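Local coordinates for protein arginine--tRNA ligase (Campylobacter jejuni, PDB 3FNR) that catalyses the ATP-dependent attachment of L-arginine to tRNA(Arg), releasing AMP and diphosphate, at residues Q367-D372 against N426-L431; V374-E379 against A408-F413; D401-L406 against L437-A442. The protein carries 1 engineered substitution. One frame throughout, in Å; residues are numbered along the deposited sequence.

How the contacts relate
All three contacts lie in the all-helical anticodon-binding region of the DALR family, whereas the 'HIGH' motif, residues 39 to 49, falls within the catalytic-domain range; none of them forms part of that site. Contact 1 sets the turn leading into helix 371-381 against helix 425-445, contact 2 pairs helices 371-381 and 398-416, and contact 3 pairs 398-416 and 425-445. The centres of contacts 1 and 2 are about 10 Å apart, and the contacts meet where the methyls of Leu428 and Leu431 press on the Phe413 ring. Contact 2 passes into contact 3, about 11 Å away between centres, through Glu379 O and Tyr402 OH, 2.6 Å apart and probably hydrogen-bonded. Contacts 1 and 3 do not touch.

Contact 1. Residues Q367-D372 against N426-L431; sequences QSLNQD and NDLLKL
Asp427, in the first turns of helix 425-445, reaches out to Ser368 on the turn that leads into helix 371-381. Its CB already lies beside the serine, 3.6 Å from Ser368 OG and 4.2 Å from Leu369 CD1. CG comes next, 3.4 Å from the same hydroxyl oxygen. At the tip the two carboxylate oxygens divide the work. OD2 accepts from Ser368 OG in a very short bond of 2.5 Å and from Ser368 N at 3.3 Å, the N-H lying nearly along the C-O axis of the carboxylate; OD1 takes the backbone N of Leu366. Serine suits the place because its short side chain (chi1 74°) turns OG back beside the residue's own N-H, so that hydroxyl and amide can both reach Asp427 OD2. A carboxylate can accept from two backbone N-H groups and a hydroxyl together, which probably helps to stabilise its charge in a buried place. Next to the polar pair, Leu369 CD1 rests 4.2 Å from Leu428 CD2, and its CG lies 4.3 Å from Leu431 CD2. These leucines continue inward: Leu369 touches Leu377 of helix 371-381, while Leu428 and Leu431 pack on Phe413 of helix 398-416.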
loop_
_atom_site.group_PDB
_atom_site.type_symbol
_atom_site.label_atom_id
_atom_site.label_comp_id
_atom_site.label_asym_id
_atom_site.label_seq_id
_atom_site.Cartn_x
_atom_site.Cartn_y
_atom_site.Cartn_z
ATOM N N GLN A 367 39.798 3.493 -9.717
ATOM C CA GLN A 367 40.432 3.628 -11.023
ATOM C C GLN A 367 40.774 2.273 -11.659
ATOM O O GLN A 367 40.812 2.153 -12.880
ATOM C CB GLN A 367 41.677 4.507 -10.910
ATOM C CG GLN A 367 41.927 5.410 -12.116
ATOM C CD GLN A 367 40.814 6.420 -12.345
ATOM O OE1 GLN A 367 40.468 7.203 -11.459
ATOM N NE2 GLN A 367 40.252 6.406 -13.546
ATOM N N SER A 368 40.974 1.245 -10.835
ATOM C CA SER A 368 41.349 -0.079 -11.342
ATOM C C SER A 368 40.187 -0.946 -11.812
ATOM O O SER A 368 40.407 -2.040 -12.333
ATOM C CB SER A 368 42.136 -0.846 -10.289
ATOM O OG SER A 368 41.266 -1.300 -9.263
ATOM N N LEU A 369 38.960 -0.475 -11.613
ATOM C CA LEU A 369 37.764 -1.213 -12.035
ATOM C C LEU A 369 37.748 -1.511 -13.535
ATOM O O LEU A 369 37.991 -0.627 -14.353
ATOM C CB LEU A 369 36.507 -0.430 -11.651
ATOM C CG LEU A 369 35.674 -0.825 -10.428
ATOM C CD1 LEU A 369 36.482 -1.466 -9.315
ATOM C CD2 LEU A 369 34.925 0.394 -9.905
ATOM N N ASN A 370 37.481 -2.768 -13.881
ATOM C CA ASN A 370 37.275 -3.162 -15.264
ATOM C C ASN A 370 35.898 -2.684 -15.738
ATOM O O ASN A 370 35.119 -2.173 -14.933
ATOM C CB ASN A 370 37.475 -4.682 -15.453
ATOM C CG ASN A 370 36.454 -5.538 -14.703
ATOM O OD1 ASN A 370 35.396 -5.075 -14.285
ATOM N ND2 ASN A 370 36.779 -6.810 -14.536
ATOM N N GLN A 371 35.599 -2.861 -17.024
ATOM C CA GLN A 371 34.328 -2.408 -17.605
ATOM C C GLN A 371 33.094 -2.930 -16.868
ATOM O O GLN A 371 32.142 -2.179 -16.652
ATOM C CB GLN A 371 34.262 -2.787 -19.081
ATOM C CG GLN A 371 33.103 -2.192 -19.859
ATOM C CD GLN A 371 33.107 -0.680 -19.869
ATOM O OE1 GLN A 371 33.998 -0.052 -20.445
ATOM N NE2 GLN A 371 32.103 -0.083 -19.233
ATOM N N ASP A 372 33.128 -4.206 -16.475
ATOM C CA ASP A 372 32.064 -4.827 -15.680
ATOM C C ASP A 372 31.887 -4.152 -14.329
ATOM O O ASP A 372 30.770 -4.024 -13.847
ATOM C CB ASP A 372 32.344 -6.317 -15.458
ATOM C CG ASP A 372 31.941 -7.177 -16.640
ATOM O OD1 ASP A 372 32.713 -8.097 -16.994
ATOM O OD2 ASP A 372 30.854 -6.941 -17.212
ATOM N N ASN A 426 40.515 -3.006 -1.916
ATOM C CA ASN A 426 39.803 -1.809 -1.483
ATOM C C ASN A 426 38.861 -1.214 -2.529
ATOM O O ASN A 426 37.758 -0.788 -2.187
ATOM C CB ASN A 426 40.792 -0.760 -0.977
ATOM C CG ASN A 426 41.469 -1.181 0.309
ATOM O OD1 ASN A 426 41.165 -2.238 0.861
ATOM N ND2 ASN A 426 42.394 -0.359 0.792
ATOM N N ASP A 427 39.304 -1.198 -3.786
ATOM C CA ASP A 427 38.495 -0.750 -4.926
ATOM C C ASP A 427 37.237 -1.591 -5.068
ATOM O O ASP A 427 36.130 -1.059 -5.216
ATOM C CB ASP A 427 39.301 -0.839 -6.227
ATOM C CG ASP A 427 40.028 0.454 -6.572
ATOM O OD1 ASP A 427 39.963 1.428 -5.797
ATOM O OD2 ASP A 427 40.662 0.505 -7.645
ATOM N N LEU A 428 37.417 -2.906 -5.011
ATOM C CA LEU A 428 36.312 -3.854 -5.131
ATOM C C LEU A 428 35.366 -3.782 -3.935
ATOM O O LEU A 428 34.154 -3.771 -4.107
ATOM C CB LEU A 428 36.841 -5.272 -5.324
ATOM C CG LEU A 428 37.640 -5.494 -6.614
ATOM C CD1 LEU A 428 38.384 -6.826 -6.566
ATOM C CD2 LEU A 428 36.731 -5.433 -7.825
ATOM N N LEU A 429 35.925 -3.721 -2.732
ATOM C CA LEU A 429 35.124 -3.544 -1.527
ATOM C C LEU A 429 34.300 -2.254 -1.555
ATOM O O LEU A 429 33.115 -2.279 -1.224
ATOM C CB LEU A 429 35.999 -3.601 -0.275
ATOM C CG LEU A 429 36.558 -4.982 0.085
ATOM C CD1 LEU A 429 37.497 -4.878 1.280
ATOM C CD2 LEU A 429 35.446 -5.996 0.352
ATOM N N LYS A 430 34.917 -1.144 -1.964
ATOM C CA LYS A 430 34.217 0.146 -2.034
ATOM C C LYS A 430 33.067 0.074 -3.038
ATOM O O LYS A 430 31.959 0.550 -2.760
ATOM C CB LYS A 430 35.169 1.284 -2.396
ATOM C CG LYS A 430 34.565 2.682 -2.221
ATOM C CD LYS A 430 35.504 3.766 -2.736
ATOM C CE LYS A 430 34.808 5.105 -2.861
ATOM N NZ LYS A 430 35.784 6.192 -3.159
ATOM N N LEU A 431 33.341 -0.541 -4.188
ATOM C CA LEU A 431 32.317 -0.835 -5.163
ATOM C C LEU A 431 31.175 -1.588 -4.488
ATOM O O LEU A 431 30.024 -1.170 -4.584
ATOM C CB LEU A 431 32.882 -1.667 -6.317
ATOM C CG LEU A 431 31.864 -2.171 -7.347
ATOM C CD1 LEU A 431 31.147 -1.021 -8.004
ATOM C CD2 LEU A 431 32.519 -3.027 -8.402
#

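Contact 2. Residues V374-E379 against A408-F413; sequences VNLLFE and ANFHKF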
loop_
_atom_site.group_PDB
_atom_site.type_symbol
_atom_site.label_atom_id
_atom_site.label_comp_id
_atom_site.label_asym_id
_atom_site.label_seq_id
_atom_site.Cartn_x
_atom_site.Cartn_y
_atom_site.Cartn_z
ATOM N N VAL A 374 32.790 -0.939 -13.684
ATOM C CA VAL A 374 32.289 0.413 -13.949
ATOM C C VAL A 374 30.780 0.404 -14.238
ATOM O O VAL A 374 30.052 1.275 -13.759
ATOM C CB VAL A 374 33.062 1.126 -15.090
ATOM C CG1 VAL A 374 32.534 2.556 -15.307
ATOM C CG2 VAL A 374 34.569 1.174 -14.780
ATOM N N ASN A 375 30.315 -0.590 -15.000
ATOM C CA ASN A 375 28.877 -0.755 -15.251
ATOM C C ASN A 375 28.105 -0.924 -13.947
ATOM O O ASN A 375 27.064 -0.303 -13.755
ATOM C CB ASN A 375 28.596 -1.969 -16.139
ATOM C CG ASN A 375 29.038 -1.770 -17.579
ATOM O OD1 ASN A 375 29.336 -0.657 -18.019
ATOM N ND2 ASN A 375 29.067 -2.862 -18.329
ATOM N N LEU A 376 28.642 -1.758 -13.060
ATOM C CA LEU A 376 28.011 -2.063 -11.787
ATOM C C LEU A 376 28.025 -0.851 -10.882
ATOM O O LEU A 376 27.064 -0.612 -10.153
ATOM C CB LEU A 376 28.702 -3.250 -11.118
ATOM C CG LEU A 376 28.065 -3.892 -9.880
ATOM C CD1 LEU A 376 26.685 -4.456 -10.175
ATOM C CD2 LEU A 376 28.990 -4.980 -9.358
ATOM N N LEU A 377 29.118 -0.091 -10.943
ATOM C CA LEU A 377 29.233 1.185 -10.243
ATOM C C LEU A 377 28.176 2.166 -10.737
ATOM O O LEU A 377 27.457 2.763 -9.929
ATOM C CB LEU A 377 30.639 1.770 -10.435
ATOM C CG LEU A 377 30.966 3.206 -10.012
ATOM C CD1 LEU A 377 30.794 3.399 -8.524
ATOM C CD2 LEU A 377 32.392 3.556 -10.422
ATOM N N PHE A 378 28.081 2.318 -12.059
ATOM C CA PHE A 378 27.058 3.169 -12.658
ATOM C C PHE A 378 25.671 2.738 -12.211
ATOM O O PHE A 378 24.864 3.578 -11.816
ATOM C CB PHE A 378 27.111 3.153 -14.188
ATOM C CG PHE A 378 26.021 3.986 -14.828
ATOM C CD1 PHE A 378 26.161 5.368 -14.941
ATOM C CD2 PHE A 378 24.843 3.393 -15.290
ATOM C CE1 PHE A 378 25.152 6.149 -15.515
ATOM C CE2 PHE A 378 23.828 4.162 -15.863
ATOM C CZ PHE A 378 23.986 5.544 -15.979
ATOM N N GLU A 379 25.416 1.431 -12.283
ATOM C CA GLU A 379 24.133 0.848 -11.913
ATOM C C GLU A 379 23.788 1.177 -10.463
ATOM O O GLU A 379 22.653 1.544 -10.166
ATOM C CB GLU A 379 24.154 -0.670 -12.137
ATOM C CG GLU A 379 22.770 -1.323 -12.195
ATOM C CD GLU A 379 22.818 -2.800 -12.580
ATOM O OE1 GLU A 379 21.780 -3.338 -13.022
ATOM O OE2 GLU A 379 23.891 -3.427 -12.455
ATOM N N ALA A 408 21.537 -9.510 -9.997
ATOM C CA ALA A 408 22.042 -10.407 -11.031
ATOM C C ALA A 408 23.460 -10.009 -11.440
ATOM O O ALA A 408 24.364 -10.841 -11.435
ATOM C CB ALA A 408 21.122 -10.392 -12.246
ATOM N N ASN A 409 23.635 -8.729 -11.768
ATOM C CA ASN A 409 24.919 -8.189 -12.177
ATOM C C ASN A 409 25.969 -8.238 -11.083
ATOM O O ASN A 409 27.118 -8.561 -11.370
ATOM C CB ASN A 409 24.755 -6.775 -12.708
ATOM C CG ASN A 409 23.955 -6.737 -13.978
ATOM O OD1 ASN A 409 24.025 -7.651 -14.794
ATOM N ND2 ASN A 409 23.169 -5.687 -14.148
ATOM N N PHE A 410 25.582 -7.945 -9.839
ATOM C CA PHE A 410 26.507 -8.107 -8.716
ATOM C C PHE A 410 26.992 -9.544 -8.589
ATOM O O PHE A 410 28.194 -9.784 -8.546
ATOM C CB PHE A 410 25.916 -7.691 -7.367
ATOM C CG PHE A 410 26.744 -8.164 -6.199
ATOM C CD1 PHE A 410 27.935 -7.529 -5.886
ATOM C CD2 PHE A 410 26.358 -9.274 -5.447
ATOM C CE1 PHE A 410 28.730 -7.977 -4.834
ATOM C CE2 PHE A 410 27.141 -9.732 -4.395
ATOM C CZ PHE A 410 28.329 -9.089 -4.090
ATOM N N HIS A 411 26.047 -10.480 -8.497
ATOM C CA HIS A 411 26.356 -11.886 -8.306
ATOM C C HIS A 411 27.338 -12.363 -9.358
ATOM O O HIS A 411 28.350 -12.966 -9.020
ATOM C CB HIS A 411 25.082 -12.742 -8.330
ATOM C CG HIS A 411 24.307 -12.715 -7.045
ATOM N ND1 HIS A 411 24.856 -13.085 -5.837
ATOM C CD2 HIS A 411 23.020 -12.380 -6.783
ATOM C CE1 HIS A 411 23.945 -12.975 -4.886
ATOM N NE2 HIS A 411 22.821 -12.546 -5.432
ATOM N N LYS A 412 27.043 -12.053 -10.618
ATOM C CA LYS A 412 27.880 -12.440 -11.733
ATOM C C LYS A 412 29.272 -11.804 -11.615
ATOM O O LYS A 412 30.279 -12.490 -11.776
ATOM C CB LYS A 412 27.211 -12.084 -13.059
ATOM C CG LYS A 412 27.838 -12.789 -14.248
ATOM C CD LYS A 412 27.701 -11.994 -15.540
ATOM C CE LYS A 412 28.197 -12.805 -16.741
ATOM N NZ LYS A 412 29.571 -13.355 -16.544
ATOM N N PHE A 413 29.330 -10.516 -11.290
ATOM C CA PHE A 413 30.615 -9.854 -11.067
ATOM C C PHE A 413 31.452 -10.522 -9.976
ATOM O O PHE A 413 32.627 -10.815 -10.193
ATOM C CB PHE A 413 30.439 -8.369 -10.749
ATOM C CG PHE A 413 31.741 -7.627 -10.598
ATOM C CD1 PHE A 413 32.252 -7.330 -9.338
ATOM C CD2 PHE A 413 32.462 -7.236 -11.722
ATOM C CE1 PHE A 413 33.463 -6.653 -9.209
ATOM C CE2 PHE A 413 33.664 -6.553 -11.604
ATOM C CZ PHE A 413 34.168 -6.259 -10.361
#
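Leu376 fills the tight part of this interface, its two methyls dividing between neighbouring turns of the facing helix. CD1 lies over the backbone, 3.7 Å from Phe410 N and 3.9 Å from Asn409 CB. CD2 turns toward the next turn, 3.9 Å from Phe413 CB, and also comes to the edge of the Phe410 ring. With CG opposite the backbone N (chi1 -170°), the branched end is carried across the gap between helices whose axes approach to 10.3 Å and run antiparallel at 150°. A leucine suits this position, since its fork touches two phenylalanine positions at once; Phe410 itself goes on to meet Phe432 edge-to-face.

The outer side is polar and more open. There the extended chain of Glu379 meets exposed Asn409 roughly at right angles, the carboxylate and amide planes 42° apart. Asn409 ND2 gives a bond of 2.9 Å to Glu379 OE2, on its syn side, and a weak one of 3.0 Å to Glu379 OE1. One amide nitrogen thus faces both carboxylate oxygens, so the outer side is held by a neutral amide donating to an anion, while the inner part, between these segments, is van der Waals packing of Leu376.

Contact 3. Residues D401-L406 against L437-A442; sequences DYLKNL and LSIKTA
An antiparallel helix pair, the segments inclined at 155° with axes 10.5 Å apart, brings Leu403 of helix 398-416 against Ala442 and Ile439 of helix 425-445. Both methyls of Leu403 sit on the small alanine: CD1 is 3.7 Å from Ala442 CB and CD2 is 3.8 Å from it. The single methyl of alanine lets the leucine come close to the opposite backbone, where Leu403 CD1 also lies 3.9 Å from Ile439 CA. One turn further on, Leu406 CD2 bridges two neighbours, 3.9 Å from Ser438 CB and 4.1 Å from Ile439 CG1.

This pairing belongs to the helical bundle of the DALR anticodon-binding domain, and helix 336-353 supplies another wall: Ile340 touches both Leu403 and Ile439. Chi1 of 167° swings the Tyr402 ring away from its own N and across the interface, so that Ser438 CB lies at its edge, 3.6 Å from Tyr402 OH. The two hydroxyls do not bond to each other. Each buried hydroxyl is satisfied instead by a carbonyl near the end of helix 371-381, Tyr402 OH by Glu379 O and Ser438 OG by Ala380 O.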
loop_
_atom_site.group_PDB
_atom_site.type_symbol
_atom_site.label_atom_id
_atom_site.label_comp_id
_atom_site.label_asym_id
_atom_site.label_seq_id
_atom_site.Cartn_x
_atom_site.Cartn_y
_atom_site.Cartn_z
ATOM N N ASP A 401 12.359 -4.205 -10.470
ATOM C CA ASP A 401 13.109 -4.442 -11.718
ATOM C C ASP A 401 14.574 -4.008 -11.620
ATOM O O ASP A 401 15.464 -4.715 -12.096
ATOM C CB ASP A 401 12.463 -3.721 -12.902
ATOM C CG ASP A 401 11.145 -4.347 -13.334
ATOM O OD1 ASP A 401 10.458 -3.726 -14.179
ATOM O OD2 ASP A 401 10.787 -5.436 -12.831
ATOM N N TYR A 402 14.800 -2.839 -11.020
ATOM C CA TYR A 402 16.136 -2.292 -10.817
ATOM C C TYR A 402 16.941 -3.240 -9.939
ATOM O O TYR A 402 18.090 -3.564 -10.239
ATOM C CB TYR A 402 16.053 -0.901 -10.157
ATOM C CG TYR A 402 17.384 -0.378 -9.632
ATOM C CD1 TYR A 402 18.287 0.256 -10.476
ATOM C CD2 TYR A 402 17.733 -0.525 -8.290
ATOM C CE1 TYR A 402 19.522 0.723 -9.999
ATOM C CE2 TYR A 402 18.955 -0.070 -7.807
ATOM C CZ TYR A 402 19.845 0.548 -8.662
ATOM O OH TYR A 402 21.046 1.005 -8.168
ATOM N N LEU A 403 16.307 -3.669 -8.852
ATOM C CA LEU A 403 16.939 -4.461 -7.823
ATOM C C LEU A 403 17.291 -5.852 -8.329
ATOM O O LEU A 403 18.373 -6.367 -8.027
ATOM C CB LEU A 403 15.987 -4.554 -6.645
ATOM C CG LEU A 403 16.430 -4.083 -5.264
ATOM C CD1 LEU A 403 17.512 -3.008 -5.306
ATOM C CD2 LEU A 403 15.202 -3.597 -4.536
ATOM N N LYS A 404 16.366 -6.448 -9.086
ATOM C CA LYS A 404 16.577 -7.726 -9.766
ATOM C C LYS A 404 17.828 -7.707 -10.632
ATOM O O LYS A 404 18.690 -8.579 -10.514
ATOM C CB LYS A 404 15.384 -8.052 -10.664
ATOM C CG LYS A 404 14.461 -9.118 -10.137
ATOM C CD LYS A 404 13.567 -9.674 -11.253
ATOM C CE LYS A 404 12.689 -8.591 -11.892
ATOM N NZ LYS A 404 11.780 -9.138 -12.943
ATOM N N ASN A 405 17.910 -6.709 -11.506
ATOM C CA ASN A 405 19.031 -6.576 -12.414
ATOM C C ASN A 405 20.335 -6.266 -11.685
ATOM O O ASN A 405 21.383 -6.790 -12.043
ATOM C CB ASN A 405 18.732 -5.522 -13.476
ATOM C CG ASN A 405 17.572 -5.914 -14.377
ATOM O OD1 ASN A 405 17.401 -7.086 -14.728
ATOM N ND2 ASN A 405 16.772 -4.929 -14.762
ATOM N N LEU A 406 20.263 -5.433 -10.654
ATOM C CA LEU A 406 21.445 -5.092 -9.863
ATOM C C LEU A 406 21.992 -6.299 -9.101
ATOM O O LEU A 406 23.215 -6.466 -8.994
ATOM C CB LEU A 406 21.126 -3.960 -8.893
ATOM C CG LEU A 406 22.209 -3.433 -7.942
ATOM C CD1 LEU A 406 23.379 -2.828 -8.699
ATOM C CD2 LEU A 406 21.610 -2.405 -7.024
ATOM N N LEU A 437 24.496 -0.506 -0.520
ATOM C CA LEU A 437 23.759 0.695 -0.148
ATOM C C LEU A 437 22.528 0.920 -1.023
ATOM O O LEU A 437 21.470 1.277 -0.508
ATOM C CB LEU A 437 24.678 1.923 -0.161
ATOM C CG LEU A 437 24.076 3.298 0.172
ATOM C CD1 LEU A 437 23.474 3.344 1.582
ATOM C CD2 LEU A 437 25.094 4.399 -0.028
ATOM N N SER A 438 22.667 0.695 -2.331
ATOM C CA SER A 438 21.543 0.769 -3.265
ATOM C C SER A 438 20.487 -0.297 -2.983
ATOM O O SER A 438 19.292 -0.023 -3.076
ATOM C CB SER A 438 22.031 0.639 -4.701
ATOM O OG SER A 438 22.858 1.739 -5.033
ATOM N N ILE A 439 20.931 -1.502 -2.628
ATOM C CA ILE A 439 20.010 -2.593 -2.312
ATOM C C ILE A 439 19.190 -2.214 -1.077
ATOM O O ILE A 439 17.947 -2.242 -1.114
ATOM C CB ILE A 439 20.758 -3.946 -2.142
ATOM C CG1 ILE A 439 21.192 -4.469 -3.513
ATOM C CG2 ILE A 439 19.886 -4.985 -1.439
ATOM C CD1 ILE A 439 22.111 -5.658 -3.472
ATOM N N LYS A 440 19.897 -1.791 -0.031
ATOM C CA LYS A 440 19.306 -1.386 1.245
ATOM C C LYS A 440 18.336 -0.210 1.102
ATOM O O LYS A 440 17.215 -0.266 1.609
ATOM C CB LYS A 440 20.418 -1.040 2.244
ATOM C CG LYS A 440 19.918 -0.563 3.593
ATOM C CD LYS A 440 20.905 -0.911 4.684
ATOM C CE LYS A 440 21.703 0.288 5.121
ATOM N NZ LYS A 440 20.958 1.017 6.179
ATOM N N THR A 441 18.778 0.843 0.418
ATOM C CA THR A 441 17.946 2.006 0.147
ATOM C C THR A 441 16.648 1.618 -0.576
ATOM O O THR A 441 15.565 1.828 -0.038
ATOM C CB THR A 441 18.725 3.081 -0.641
ATOM O OG1 THR A 441 19.889 3.463 0.110
ATOM C CG2 THR A 441 17.856 4.313 -0.908
ATOM N N ALA A 442 16.765 1.023 -1.763
ATOM C CA ALA A 442 15.598 0.672 -2.573
ATOM C C ALA A 442 14.646 -0.267 -1.832
ATOM O O ALA A 442 13.426 -0.041 -1.832
ATOM C CB ALA A 442 16.026 0.062 -3.890
#